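Local structure of beta-lactamase (Nostoc sp., 6NHS) at residues K34-I39 / A52-Q57; G77-D82 / T102-A107; I123-M128 / L140-P145; K133-G138 / L176-R181; G202-A207 / A243-V248. The protein probably hydrolyses beta-lactam antibiotics as a class D beta-lactamase, with a serine nucleophile of the penicillin-binding-protein type. All blocks are in the same frame, centred on the assembly; numbering follows the deposited sequence. Where two conformers were deposited one is given.

Contact 1: residues K34-I39 / A52-Q57; sequences KGSILI and AARNSQ
The Arg54 guanidinium has the backbone of Lys34 and Gly35 over one face. Gly35 CA sits 3.6 Å above the guanidinium plane of Arg54 and toward its rim, and Lys34 O lies over the same face. Ser36 OG approaches the group obliquely. The other flat group is the Asn55 amide. Its ND2 gives a fairly straight hydrogen bond to Ile37 O, at 3.2 Å and 164°. The acceptor lies near the amide plane, but the donor stands above the plane of the carbonyl. Leu38 CB packs 3.7 Å from the same Asn55 ND2. With chi1 of Arg54 near 180° (-170°) and the chain extended as far as NE, the arginine runs obliquely back toward the start of the strand. On the way its CD passes 3.5 Å from Ser36 OG. The strand 35-41 is an inner strand of the antiparallel sheet and forms a hairpin with 46-50. The residues 52-57 leave that hairpin and turn back over its first strand in a short helix-like bend. A water ties the two together: it accepts from Ser36 OG at 2.7 Å and donates to Asn55 OD1 at 2.6 Å. Polar groups of the neighbouring strands hold both side chains. Asp235 and Asn233 hold the Arg54 guanidinium, and Glu49 takes a second bond from Asn55 ND2.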
# COMPACT_ATOMS: atom_id res chain seq x y z
N LYS A 34 1.01 -15.81 -11.34
CA LYS A 34 2.35 -15.90 -10.79
C LYS A 34 2.55 -14.77 -9.79
O LYS A 34 2.18 -13.62 -10.07
CB LYS A 34 3.40 -15.81 -11.90
CG LYS A 34 3.28 -16.91 -12.94
CD LYS A 34 4.44 -16.86 -13.93
CE LYS A 34 4.36 -17.98 -14.95
NZ LYS A 34 5.50 -17.94 -15.90
N GLY A 35 3.11 -15.09 -8.64
CA GLY A 35 3.36 -14.05 -7.65
C GLY A 35 3.83 -14.61 -6.33
O GLY A 35 4.35 -15.73 -6.26
N SER A 36 3.62 -13.83 -5.28
CA SER A 36 4.11 -14.17 -3.95
C SER A 36 3.20 -13.57 -2.90
O SER A 36 2.40 -12.67 -3.18
CB SER A 36 5.54 -13.66 -3.74
OG SER A 36 5.59 -12.25 -3.88
N ILE A 37 3.35 -14.06 -1.68
CA ILE A 37 2.71 -13.44 -0.53
C ILE A 37 3.60 -13.66 0.68
O ILE A 37 4.26 -14.70 0.81
CB ILE A 37 1.27 -13.97 -0.29
CG1 ILE A 37 0.57 -13.13 0.79
CG2 ILE A 37 1.28 -15.44 0.10
CD1 ILE A 37 -0.91 -13.43 0.95
N LEU A 38 3.63 -12.67 1.56
CA LEU A 38 4.32 -12.75 2.83
C LEU A 38 3.36 -12.32 3.92
O LEU A 38 2.74 -11.26 3.83
CB LEU A 38 5.57 -11.86 2.83
CG LEU A 38 6.49 -11.96 4.04
CD1 LEU A 38 7.06 -13.37 4.15
CD2 LEU A 38 7.60 -10.93 3.93
N ILE A 39 3.22 -13.15 4.95
CA ILE A 39 2.36 -12.84 6.09
C ILE A 39 3.21 -12.92 7.35
O ILE A 39 3.97 -13.87 7.53
CB ILE A 39 1.14 -13.78 6.17
CG1 ILE A 39 0.27 -13.63 4.92
CG2 ILE A 39 0.30 -13.46 7.40
CD1 ILE A 39 -0.86 -14.63 4.85
N ALA A 52 9.39 -17.27 -1.80
CA ALA A 52 10.24 -16.45 -0.93
C ALA A 52 11.18 -15.56 -1.74
O ALA A 52 11.48 -14.43 -1.32
CB ALA A 52 11.04 -17.35 0.01
N ALA A 53 11.66 -16.04 -2.88
CA ALA A 53 12.60 -15.25 -3.68
C ALA A 53 11.96 -13.95 -4.14
O ALA A 53 12.60 -12.89 -4.14
CB ALA A 53 13.09 -16.06 -4.87
N ARG A 54 10.69 -14.00 -4.54
CA ARG A 54 10.02 -12.80 -5.02
C ARG A 54 9.75 -11.82 -3.89
O ARG A 54 9.69 -10.61 -4.11
CB ARG A 54 8.73 -13.19 -5.75
CG ARG A 54 8.05 -12.05 -6.50
CD ARG A 54 6.75 -12.51 -7.14
NE ARG A 54 6.04 -11.41 -7.79
CZ ARG A 54 5.75 -11.36 -9.09
NH1 ARG A 54 6.08 -12.37 -9.89
NH2 ARG A 54 5.10 -10.32 -9.59
N ASN A 55 9.59 -12.32 -2.66
CA ASN A 55 9.38 -11.45 -1.51
C ASN A 55 10.58 -10.57 -1.20
O ASN A 55 10.45 -9.62 -0.43
CB ASN A 55 9.01 -12.27 -0.27
CG ASN A 55 7.57 -12.78 -0.31
OD1 ASN A 55 6.70 -12.18 -0.92
ND2 ASN A 55 7.32 -13.91 0.35
N SER A 56 11.75 -10.86 -1.78
CA SER A 56 12.93 -10.01 -1.66
C SER A 56 13.23 -9.23 -2.93
O SER A 56 14.28 -8.59 -3.02
CB SER A 56 14.15 -10.85 -1.26
OG SER A 56 14.04 -11.33 0.06
N GLN A 57 12.34 -9.29 -3.92
CA GLN A 57 12.53 -8.55 -5.16
C GLN A 57 11.81 -7.21 -5.08
O GLN A 57 10.76 -7.09 -4.45
CB GLN A 57 12.03 -9.35 -6.36
CG GLN A 57 12.86 -10.59 -6.65
CD GLN A 57 12.24 -11.47 -7.72
OE1 GLN A 57 11.22 -11.13 -8.32
NE2 GLN A 57 12.86 -12.63 -7.96
O HOH W 1 4.65 -10.83 -1.83

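Contact 2: residues G77-D82 / T102-A107; sequences GVISND and TNIRQA. With FMT (formic acid), chain C.
Ile104 lays its CG2 branch against the Asp82 backbone, with CG2 3.7 Å from Asp82 CA. The other branch ends at CD1, 4.3 Å from Ile79 CG2, a loose apolar contact. CG1 of Ile104 is anti to the backbone N (chi1 -165°), which leaves CG2 to face Asp82 and sends CD1 toward Ile79. Next to this patch, Arg105 meets the Asp82 carboxylate in a salt bridge. NH1 and NH2 both grip the single atom Asp82 OD2, NH2 at 2.6 Å. The oxygen lies at the guanidinium edge, close to its plane, and is met on its anti side. The two planes stand almost perpendicular, 82° apart. Arg105 was modelled in two conformers, so the details of this grip are less certain. Asp188 of helix 180-189 is another partner of Arg105 NH2. The contact is built on the start of helix 104-110, where Asn103 is the N-cap. Asn103 OD1 accepts from Gln106 N at 2.9 Å, and Asn103 CG rests 3.4 Å from Asp82 O. The first turn of the helix also uses a water, which accepts from Ile104 N and donates to Asn81 O, so it bridges the two segments. The loop 77-82 itself follows helix 65-76, whose start carries a pattern resembling the SxxK motif of serine beta-lactamases. A formic acid, probably from the crystallisation liquor, accepts through its O1 from Ser80 N at 3.1 Å. Ile79 CD1 packs against its carbon.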
# COMPACT_ATOMS: atom_id res chain seq x y z
N GLY A 77 1.39 18.68 7.41
CA GLY A 77 0.29 19.62 7.39
C GLY A 77 -0.07 20.16 6.02
O GLY A 77 -0.80 21.15 5.94
N VAL A 78 0.40 19.53 4.94
CA VAL A 78 -0.02 20.00 3.62
C VAL A 78 -1.47 19.61 3.35
O VAL A 78 -2.10 20.16 2.45
CB VAL A 78 0.92 19.49 2.51
CG1 VAL A 78 2.40 19.82 2.84
CG2 VAL A 78 0.72 18.01 2.25
N ILE A 79 -2.00 18.65 4.11
CA ILE A 79 -3.43 18.37 4.18
C ILE A 79 -3.79 18.33 5.66
O ILE A 79 -3.08 17.73 6.47
CB ILE A 79 -3.80 17.06 3.45
CG1 ILE A 79 -5.32 16.91 3.28
CG2 ILE A 79 -3.20 15.82 4.13
CD1 ILE A 79 -5.88 17.59 2.03
N SER A 80 -4.87 19.03 6.03
CA SER A 80 -5.07 19.32 7.45
C SER A 80 -5.62 18.13 8.23
O SER A 80 -5.25 17.93 9.40
CB SER A 80 -5.99 20.54 7.62
OG SER A 80 -7.25 20.30 7.03
N ASN A 81 -6.49 17.33 7.63
CA ASN A 81 -7.09 16.18 8.30
C ASN A 81 -7.71 15.28 7.23
O ASN A 81 -7.46 15.46 6.03
CB ASN A 81 -8.10 16.63 9.36
CG ASN A 81 -9.16 17.55 8.79
OD1 ASN A 81 -9.68 17.30 7.71
ND2 ASN A 81 -9.47 18.63 9.50
N ASP A 82 -8.54 14.32 7.66
CA ASP A 82 -9.10 13.30 6.78
C ASP A 82 -10.28 13.79 5.94
O ASP A 82 -10.66 13.09 4.99
CB ASP A 82 -9.54 12.07 7.59
CG ASP A 82 -10.52 12.42 8.70
OD1 ASP A 82 -10.27 13.42 9.41
OD2 ASP A 82 -11.54 11.71 8.84
N THR A 102 -12.48 15.79 -3.76
CA THR A 102 -12.38 14.64 -2.86
C THR A 102 -11.55 15.01 -1.63
O THR A 102 -11.07 16.14 -1.49
CB THR A 102 -11.80 13.42 -3.61
OG1 THR A 102 -12.07 12.22 -2.87
CG2 THR A 102 -10.30 13.57 -3.82
N ASN A 103 -11.44 14.06 -0.71
CA ASN A 103 -10.61 14.20 0.48
C ASN A 103 -9.69 12.98 0.53
O ASN A 103 -9.77 12.09 -0.33
CB ASN A 103 -11.46 14.34 1.75
CG ASN A 103 -12.36 13.13 2.03
OD1 ASN A 103 -11.94 11.98 1.88
ND2 ASN A 103 -13.60 13.38 2.45
N ILE A 104 -8.83 12.92 1.54
CA ILE A 104 -7.79 11.89 1.52
C ILE A 104 -8.39 10.51 1.77
O ILE A 104 -7.89 9.51 1.26
CB ILE A 104 -6.66 12.24 2.51
CG1 ILE A 104 -5.42 11.38 2.24
CG2 ILE A 104 -7.11 12.07 3.96
CD1 ILE A 104 -4.21 11.80 3.07
N ARG A 105 -9.49 10.43 2.54
CA ARG A 105 -10.11 9.13 2.78
C ARG A 105 -10.70 8.57 1.49
O ARG A 105 -10.52 7.38 1.19
CB ARG A 105 -11.20 9.25 3.85
CG ARG A 105 -12.00 7.95 4.03
CD ARG A 105 -13.07 8.05 5.11
NE ARG A 105 -12.49 8.11 6.44
CZ ARG A 105 -12.30 9.24 7.12
NH1 ARG A 105 -12.66 10.41 6.60
NH2 ARG A 105 -11.75 9.19 8.33
N GLN A 106 -11.41 9.40 0.73
CA GLN A 106 -11.99 8.92 -0.52
C GLN A 106 -10.94 8.79 -1.62
O GLN A 106 -11.04 7.88 -2.45
CB GLN A 106 -13.14 9.85 -0.96
CG GLN A 106 -14.31 9.93 0.05
CD GLN A 106 -14.86 8.56 0.41
OE1 GLN A 106 -15.19 7.75 -0.46
NE2 GLN A 106 -14.94 8.27 1.71
N ALA A 107 -9.92 9.66 -1.62
CA ALA A 107 -8.82 9.48 -2.58
C ALA A 107 -8.09 8.17 -2.33
O ALA A 107 -7.70 7.47 -3.28
CB ALA A 107 -7.86 10.67 -2.50
C FMT C . -5.95 20.92 2.71
O1 FMT C . -5.90 21.10 3.94
O2 FMT C . -6.80 21.39 1.95
O HOH W 2 -8.34 15.07 3.29

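Contact 3: residues I123-M128 / L140-P145; sequences IGHERM and LQIGTP. With EDO (1,2-ethanediol), chain F.
His125 NE2 donates to Gly143 O at 2.9 Å with an N-H...O angle of 152°. The acceptor lies near the plane of the imidazole, at its edge, and the donor is tilted from the carbonyl plane. This bond fixes the rotation of the ring. The His125 ring is trans to its own N about CA-CB (chi1 -179°), which carries it away from the helix and onto the loop 140-145. Pro145 covers one face of it. Pro145 CG lies 4.1 Å from the ring centroid and only 13° off its normal, a CH-pi contact. The nitrogen Pro145 N is over the same ring, 3.6 Å from His125 CD2. Ile142 reaches in from another direction, and its CD1 comes 3.6 Å from His125 CD2. That methyl also packs on the selenomethionine Met128, 3.8 Å from its CG. The Met128 chain then bends at its next two torsions, and its selenium end turns off the loop. A 1,2-ethanediol, probably from the crystallisation liquor, sits on the far part of the loop. Its O2 accepts from Ile142 N at 3.1 Å and its O1 from Gly143 N at 2.9 Å, so it takes up the two backbone donors beside the histidine-bound carbonyl. Gly143 has a positive phi that lets the chain turn there. The histidine thus links the first turn of helix 125-135 to the loop that follows that same helix. Phe151 of helix 151-154 touches both Met128 and Ile142, and Asn69 of helix 65-76 touches Met128.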
# COMPACT_ATOMS: atom_id res chain seq x y z
N ILE A 123 4.43 18.63 -0.26
CA ILE A 123 5.51 18.15 0.61
C ILE A 123 6.85 18.63 0.08
O ILE A 123 7.67 19.19 0.83
CB ILE A 123 5.46 16.61 0.72
CG1 ILE A 123 4.22 16.17 1.51
CG2 ILE A 123 6.77 16.10 1.38
CD1 ILE A 123 3.80 14.71 1.32
N GLY A 124 7.09 18.45 -1.21
CA GLY A 124 8.31 18.91 -1.83
C GLY A 124 9.43 17.88 -1.73
O GLY A 124 9.44 17.00 -0.87
N HIS A 125 10.41 18.04 -2.63
CA HIS A 125 11.47 17.04 -2.77
C HIS A 125 12.29 16.90 -1.50
O HIS A 125 12.59 15.78 -1.06
CB HIS A 125 12.36 17.40 -3.96
CG HIS A 125 13.47 16.43 -4.22
ND1 HIS A 125 14.75 16.61 -3.74
CD2 HIS A 125 13.49 15.27 -4.92
CE1 HIS A 125 15.51 15.60 -4.13
NE2 HIS A 125 14.77 14.78 -4.85
N GLU A 126 12.66 18.02 -0.87
CA GLU A 126 13.54 17.96 0.29
C GLU A 126 12.86 17.28 1.47
O GLU A 126 13.45 16.41 2.13
CB GLU A 126 14.02 19.35 0.69
CG GLU A 126 14.90 19.34 1.93
CD GLU A 126 15.27 20.72 2.41
OE1 GLU A 126 15.06 21.70 1.67
OE2 GLU A 126 15.79 20.83 3.55
N ARG A 127 11.61 17.66 1.77
CA ARG A 127 10.91 17.02 2.87
C ARG A 127 10.60 15.56 2.56
O ARG A 127 10.66 14.71 3.45
CB ARG A 127 9.63 17.78 3.21
CG ARG A 127 9.86 19.07 3.98
CD ARG A 127 8.57 19.56 4.62
NE ARG A 127 7.56 19.94 3.63
CZ ARG A 127 6.52 20.71 3.90
NH1 ARG A 127 6.33 21.18 5.13
NH2 ARG A 127 5.66 21.02 2.94
N MSE A 128 10.28 15.25 1.31
CA MSE A 128 9.95 13.88 0.94
C MSE A 128 11.16 12.98 1.12
O MSE A 128 11.07 11.90 1.67
CB MSE A 128 9.45 13.79 -0.50
CG MSE A 128 8.97 12.38 -0.88
SE MSE A 128 7.25 11.89 -0.09
CE MSE A 128 6.08 12.88 -1.33
N LEU A 140 14.64 3.82 -1.12
CA LEU A 140 15.02 5.14 -0.63
C LEU A 140 15.28 6.17 -1.73
O LEU A 140 15.89 7.21 -1.47
CB LEU A 140 16.27 5.07 0.27
CG LEU A 140 16.31 3.99 1.35
CD1 LEU A 140 17.66 4.04 2.08
CD2 LEU A 140 15.17 4.17 2.32
N GLN A 141 14.84 5.91 -2.97
CA GLN A 141 15.18 6.77 -4.10
C GLN A 141 13.91 7.40 -4.66
O GLN A 141 13.00 6.69 -5.09
CB GLN A 141 15.90 5.97 -5.19
CG GLN A 141 17.22 5.38 -4.73
CD GLN A 141 17.69 4.26 -5.64
OE1 GLN A 141 17.83 4.45 -6.85
NE2 GLN A 141 17.95 3.09 -5.06
N ILE A 142 13.85 8.73 -4.65
CA ILE A 142 12.70 9.43 -5.22
C ILE A 142 13.09 10.23 -6.46
O ILE A 142 12.27 10.98 -6.98
CB ILE A 142 12.02 10.34 -4.17
CG1 ILE A 142 12.89 11.55 -3.83
CG2 ILE A 142 11.68 9.54 -2.91
CD1 ILE A 142 12.18 12.58 -2.96
N GLY A 143 14.32 10.09 -6.94
CA GLY A 143 14.73 10.77 -8.15
C GLY A 143 15.00 12.25 -7.94
O GLY A 143 15.33 12.71 -6.84
N THR A 144 14.85 13.00 -9.03
CA THR A 144 15.12 14.43 -9.06
C THR A 144 13.89 15.22 -8.63
O THR A 144 12.78 14.67 -8.59
CB THR A 144 15.53 14.85 -10.47
OG1 THR A 144 14.43 14.66 -11.37
CG2 THR A 144 16.72 14.02 -10.95
N PRO A 145 14.04 16.50 -8.29
CA PRO A 145 12.86 17.32 -7.97
C PRO A 145 11.80 17.30 -9.06
O PRO A 145 10.60 17.38 -8.75
CB PRO A 145 13.45 18.73 -7.79
CG PRO A 145 14.86 18.48 -7.34
CD PRO A 145 15.30 17.24 -8.06
C1 EDO F . 17.48 9.43 -5.00
O1 EDO F . 16.89 9.02 -6.24
C2 EDO F . 16.66 10.56 -4.39
O2 EDO F . 16.18 10.16 -3.10

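Contact 4: residues K133-G138 / L176-R181; sequences KQVGYG and LPFSQR. With FMT (formic acid), chain I.
Val135 lies in the last turn of helix 125-135 and splits at CB into two methyls. A Schellman motif ends the helix just beyond it, with Gly136 as the positive-phi residue. CG1, placed opposite the backbone N (chi1 170°), meets the forked end of Leu176, 4.0 Å from its CD2 and 4.1 Å from its CD1. CG2 turns to the next two residues of the loop. It touches Pro177 CD at 3.8 Å and approaches the Phe178 ring obliquely, with CE2 and CZ both 4.0 Å away. One valine therefore spans three successive residues, each crossing it at about a right angle. Pro177 is the centre of an inverse gamma turn. Phe68 of helix 65-76 and Phe167 of helix 161-172 also touch Val135. The loop 176-179 leads into helix 180-189, where Ser179 is the N-cap. Ser179 OG and Arg181 NH1 share a formic acid, probably from the crystallisation liquor. On the exposed side the extended Gln134 side chain runs antiparallel to that of Pro177, and Gln134 CD stops 3.8 Å from Pro177 CG.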
# COMPACT_ATOMS: atom_id res chain seq x y z
N LYS A 133 14.05 8.60 3.93
CA LYS A 133 15.25 8.05 4.54
C LYS A 133 15.07 7.82 6.04
O LYS A 133 15.59 6.84 6.58
CB LYS A 133 16.44 8.98 4.26
CG LYS A 133 16.81 9.03 2.78
CD LYS A 133 18.07 9.84 2.54
CE LYS A 133 18.52 9.71 1.09
NZ LYS A 133 19.79 10.46 0.81
N GLN A 134 14.34 8.70 6.72
CA GLN A 134 14.10 8.50 8.15
C GLN A 134 13.28 7.24 8.40
O GLN A 134 13.58 6.46 9.31
CB GLN A 134 13.40 9.73 8.73
CG GLN A 134 13.47 9.85 10.24
CD GLN A 134 13.01 11.22 10.72
OE1 GLN A 134 13.13 11.54 11.90
NE2 GLN A 134 12.49 12.03 9.80
N VAL A 135 12.25 7.02 7.58
CA VAL A 135 11.43 5.82 7.68
C VAL A 135 12.16 4.60 7.14
O VAL A 135 11.92 3.46 7.58
CB VAL A 135 10.08 6.05 6.95
CG1 VAL A 135 9.29 4.75 6.82
CG2 VAL A 135 9.26 7.10 7.69
N GLY A 136 13.07 4.80 6.20
CA GLY A 136 13.71 3.67 5.54
C GLY A 136 12.82 3.00 4.52
O GLY A 136 12.81 1.76 4.44
N TYR A 137 12.07 3.77 3.73
CA TYR A 137 11.03 3.22 2.87
C TYR A 137 11.62 2.69 1.57
O TYR A 137 12.18 3.46 0.78
CB TYR A 137 9.97 4.28 2.57
CG TYR A 137 8.79 3.74 1.79
CD1 TYR A 137 8.80 3.74 0.40
CD2 TYR A 137 7.68 3.22 2.43
CE1 TYR A 137 7.74 3.24 -0.33
CE2 TYR A 137 6.60 2.72 1.71
CZ TYR A 137 6.64 2.74 0.32
OH TYR A 137 5.58 2.25 -0.42
N GLY A 138 11.48 1.38 1.33
CA GLY A 138 11.87 0.81 0.04
C GLY A 138 13.35 1.02 -0.27
O GLY A 138 14.21 0.93 0.60
N LEU A 176 7.79 5.10 13.81
CA LEU A 176 8.04 6.03 12.73
C LEU A 176 7.80 7.46 13.20
O LEU A 176 7.12 7.69 14.21
CB LEU A 176 7.15 5.70 11.53
CG LEU A 176 7.36 4.27 11.00
CD1 LEU A 176 6.56 4.03 9.74
CD2 LEU A 176 8.84 4.00 10.77
N PRO A 177 8.36 8.46 12.50
CA PRO A 177 8.25 9.85 12.98
C PRO A 177 6.93 10.50 12.61
O PRO A 177 6.87 11.52 11.91
CB PRO A 177 9.45 10.52 12.28
CG PRO A 177 9.53 9.81 10.97
CD PRO A 177 9.22 8.36 11.30
N PHE A 178 5.83 9.91 13.09
CA PHE A 178 4.50 10.44 12.88
C PHE A 178 3.77 10.50 14.21
O PHE A 178 3.89 9.59 15.04
CB PHE A 178 3.70 9.59 11.86
CG PHE A 178 4.41 9.40 10.55
CD1 PHE A 178 4.63 10.48 9.71
CD2 PHE A 178 4.88 8.15 10.18
CE1 PHE A 178 5.30 10.31 8.51
CE2 PHE A 178 5.53 7.97 8.97
CZ PHE A 178 5.75 9.05 8.14
N SER A 179 3.02 11.58 14.41
CA SER A 179 2.28 11.77 15.64
C SER A 179 1.15 10.75 15.74
O SER A 179 0.71 10.17 14.75
CB SER A 179 1.70 13.18 15.70
OG SER A 179 0.65 13.31 14.75
N GLN A 180 0.66 10.55 16.98
CA GLN A 180 -0.48 9.66 17.19
C GLN A 180 -1.69 10.09 16.37
O GLN A 180 -2.44 9.25 15.86
CB GLN A 180 -0.83 9.61 18.68
CG GLN A 180 -1.88 8.56 19.03
CD GLN A 180 -1.42 7.15 18.73
OE1 GLN A 180 -0.42 6.69 19.27
NE2 GLN A 180 -2.14 6.46 17.85
N ARG A 181 -1.90 11.40 16.24
CA ARG A 181 -3.00 11.89 15.41
C ARG A 181 -2.83 11.44 13.96
O ARG A 181 -3.78 10.96 13.34
CB ARG A 181 -3.08 13.42 15.50
CG ARG A 181 -4.09 14.06 14.55
CD ARG A 181 -3.97 15.57 14.61
NE ARG A 181 -4.99 16.23 13.80
CZ ARG A 181 -4.85 16.53 12.51
NH1 ARG A 181 -3.73 16.23 11.87
NH2 ARG A 181 -5.83 17.13 11.86
C FMT I . -0.43 15.96 12.67
O1 FMT I . -1.32 15.15 12.42
O2 FMT I . 0.24 15.97 13.70

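Contact 5: residues G202-A207 / A243-V248; sequences GKTGWA and AARIEV. With EDO (1,2-ethanediol), chain E.
Arg245 has CG beside its own backbone N (chi1 -71°) and a bend at chi3 (-63°), and together these swing the guanidinium from the helix onto the carbonyl of Gly205. There NH2 donates to Gly205 O at 2.8 Å. The acceptor lies at the guanidinium edge, almost in its plane, but the donor stands above the carbonyl plane rather than on a lone pair. Arg245 NE has its own partner in Ala242 O. The two faces of the group are also used. Thr204 CB lies over one of them, 3.7 Å from Arg245 NH2, and Trp206 CE3 is over the opposite one. The indole and guanidinium planes are steeply inclined, 74° apart. Farther along, Thr204 CG2 packs on Ile246 CD1 at 3.7 Å. A 1,2-ethanediol, probably from the crystallisation liquor, bridges the strand and the helix. Its O1 accepts from Thr204 OG1 at 2.6 Å and its O2 from Arg245 NH1 at 3.1 Å. Lys203, Thr204 and Gly205 match the K(T/S)G motif of serine beta-lactamases, and Lys203 NZ bonds to Ser111 OG. The Thr204 hydroxyl and Arg245 on one small molecule are consistent with a site for the substrate carboxylate, as in other class D enzymes. Strand 198-207 runs between strands 213-223 and 191-194 of the antiparallel sheet. Helix 239-255 packs on this sheet; the axes of segments 243-248 and 202-207 approach to 9.3 Å and run roughly antiparallel. Arg245 and Val248 also touch strand 226-236.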
# COMPACT_ATOMS: atom_id res chain seq x y z
N GLY A 202 -5.80 -2.21 4.31
CA GLY A 202 -4.83 -2.39 3.26
C GLY A 202 -5.06 -1.45 2.09
O GLY A 202 -5.94 -0.59 2.11
N LYS A 203 -4.24 -1.66 1.06
CA LYS A 203 -4.25 -0.83 -0.14
C LYS A 203 -3.77 -1.65 -1.32
O LYS A 203 -2.73 -2.32 -1.22
CB LYS A 203 -3.36 0.41 0.03
CG LYS A 203 -3.36 1.34 -1.17
CD LYS A 203 -4.73 2.02 -1.32
CE LYS A 203 -4.87 2.68 -2.67
NZ LYS A 203 -5.21 1.71 -3.74
N THR A 204 -4.50 -1.60 -2.42
CA THR A 204 -4.07 -2.24 -3.65
C THR A 204 -3.11 -1.34 -4.42
O THR A 204 -3.00 -0.13 -4.18
CB THR A 204 -5.27 -2.56 -4.54
OG1 THR A 204 -5.97 -1.36 -4.84
CG2 THR A 204 -6.23 -3.53 -3.85
N GLY A 205 -2.42 -1.96 -5.36
CA GLY A 205 -1.54 -1.24 -6.27
C GLY A 205 -1.51 -1.93 -7.61
O GLY A 205 -1.75 -3.14 -7.71
N TRP A 206 -1.22 -1.16 -8.65
CA TRP A 206 -1.20 -1.68 -10.02
C TRP A 206 -0.20 -0.84 -10.81
O TRP A 206 -0.53 0.26 -11.25
CB TRP A 206 -2.59 -1.63 -10.63
CG TRP A 206 -2.72 -2.27 -12.00
CD1 TRP A 206 -1.72 -2.57 -12.88
CD2 TRP A 206 -3.94 -2.70 -12.62
NE1 TRP A 206 -2.24 -3.14 -14.01
CE2 TRP A 206 -3.60 -3.24 -13.88
CE3 TRP A 206 -5.28 -2.68 -12.24
CZ2 TRP A 206 -4.56 -3.75 -14.75
CZ3 TRP A 206 -6.23 -3.19 -13.11
CH2 TRP A 206 -5.86 -3.72 -14.35
N ALA A 207 1.01 -1.36 -10.97
CA ALA A 207 2.05 -0.70 -11.75
C ALA A 207 1.90 -1.11 -13.21
O ALA A 207 2.12 -2.28 -13.56
CB ALA A 207 3.44 -1.06 -11.22
N ALA A 243 -8.15 -8.70 -10.18
CA ALA A 243 -9.00 -9.14 -9.08
C ALA A 243 -8.31 -10.17 -8.20
O ALA A 243 -8.69 -10.32 -7.03
CB ALA A 243 -10.31 -9.72 -9.62
N ALA A 244 -7.30 -10.87 -8.71
CA ALA A 244 -6.61 -11.87 -7.91
C ALA A 244 -5.76 -11.25 -6.81
O ALA A 244 -5.38 -11.97 -5.88
CB ALA A 244 -5.75 -12.75 -8.81
N ARG A 245 -5.46 -9.95 -6.89
CA ARG A 245 -4.66 -9.29 -5.85
C ARG A 245 -5.27 -9.50 -4.47
O ARG A 245 -4.60 -9.94 -3.53
CB ARG A 245 -4.55 -7.80 -6.15
CG ARG A 245 -3.66 -7.43 -7.32
CD ARG A 245 -3.74 -5.95 -7.59
NE ARG A 245 -5.09 -5.54 -7.98
CZ ARG A 245 -5.44 -4.28 -8.21
NH1 ARG A 245 -6.69 -3.98 -8.56
NH2 ARG A 245 -4.54 -3.32 -8.10
N ILE A 246 -6.56 -9.19 -4.34
CA ILE A 246 -7.23 -9.34 -3.05
C ILE A 246 -7.64 -10.79 -2.81
O ILE A 246 -7.56 -11.29 -1.69
CB ILE A 246 -8.43 -8.37 -2.98
CG1 ILE A 246 -7.91 -6.93 -2.87
CG2 ILE A 246 -9.36 -8.72 -1.83
CD1 ILE A 246 -8.97 -5.88 -2.93
N GLU A 247 -8.06 -11.49 -3.87
CA GLU A 247 -8.56 -12.85 -3.71
C GLU A 247 -7.48 -13.80 -3.19
O GLU A 247 -7.76 -14.65 -2.34
CB GLU A 247 -9.15 -13.35 -5.03
CG GLU A 247 -9.81 -14.72 -4.95
CD GLU A 247 -10.98 -14.78 -3.97
OE1 GLU A 247 -11.56 -13.72 -3.66
OE2 GLU A 247 -11.31 -15.89 -3.51
N VAL A 248 -6.25 -13.69 -3.70
CA VAL A 248 -5.22 -14.59 -3.18
C VAL A 248 -4.88 -14.24 -1.74
O VAL A 248 -4.56 -15.12 -0.94
CB VAL A 248 -3.95 -14.62 -4.05
CG1 VAL A 248 -4.27 -15.04 -5.45
CG2 VAL A 248 -3.24 -13.28 -4.03
C1 EDO E . -4.85 0.34 -8.26
O1 EDO E . -5.04 -0.09 -6.91
C2 EDO E . -5.74 -0.52 -9.16
O2 EDO E . -6.93 -0.86 -8.46

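Overall arrangement
Contacts 1 and 5 reach the same antiparallel sheet, with centres about 14 Å apart and nearest atoms about 4 Å. Contacts 2, 3 and 4 lie among the helices. Contacts 3 and 4 use opposite ends of helix 125-135, their centres about 15 Å apart. Contact 2 touches both: Val78 packs on Arg127 and Ile123 of contact 3, and Arg181 NH2 of contact 4 probably bonds to Ser80 O, 2.7 Å away. Contact 5 carries the KTG-type residues of the presumed active site. Helix 65-76, whose start holds the SxxK-like pattern, is touched by contacts 2, 3 and 4. Contact 1 is about 22 Å from contact 2 between nearest atoms.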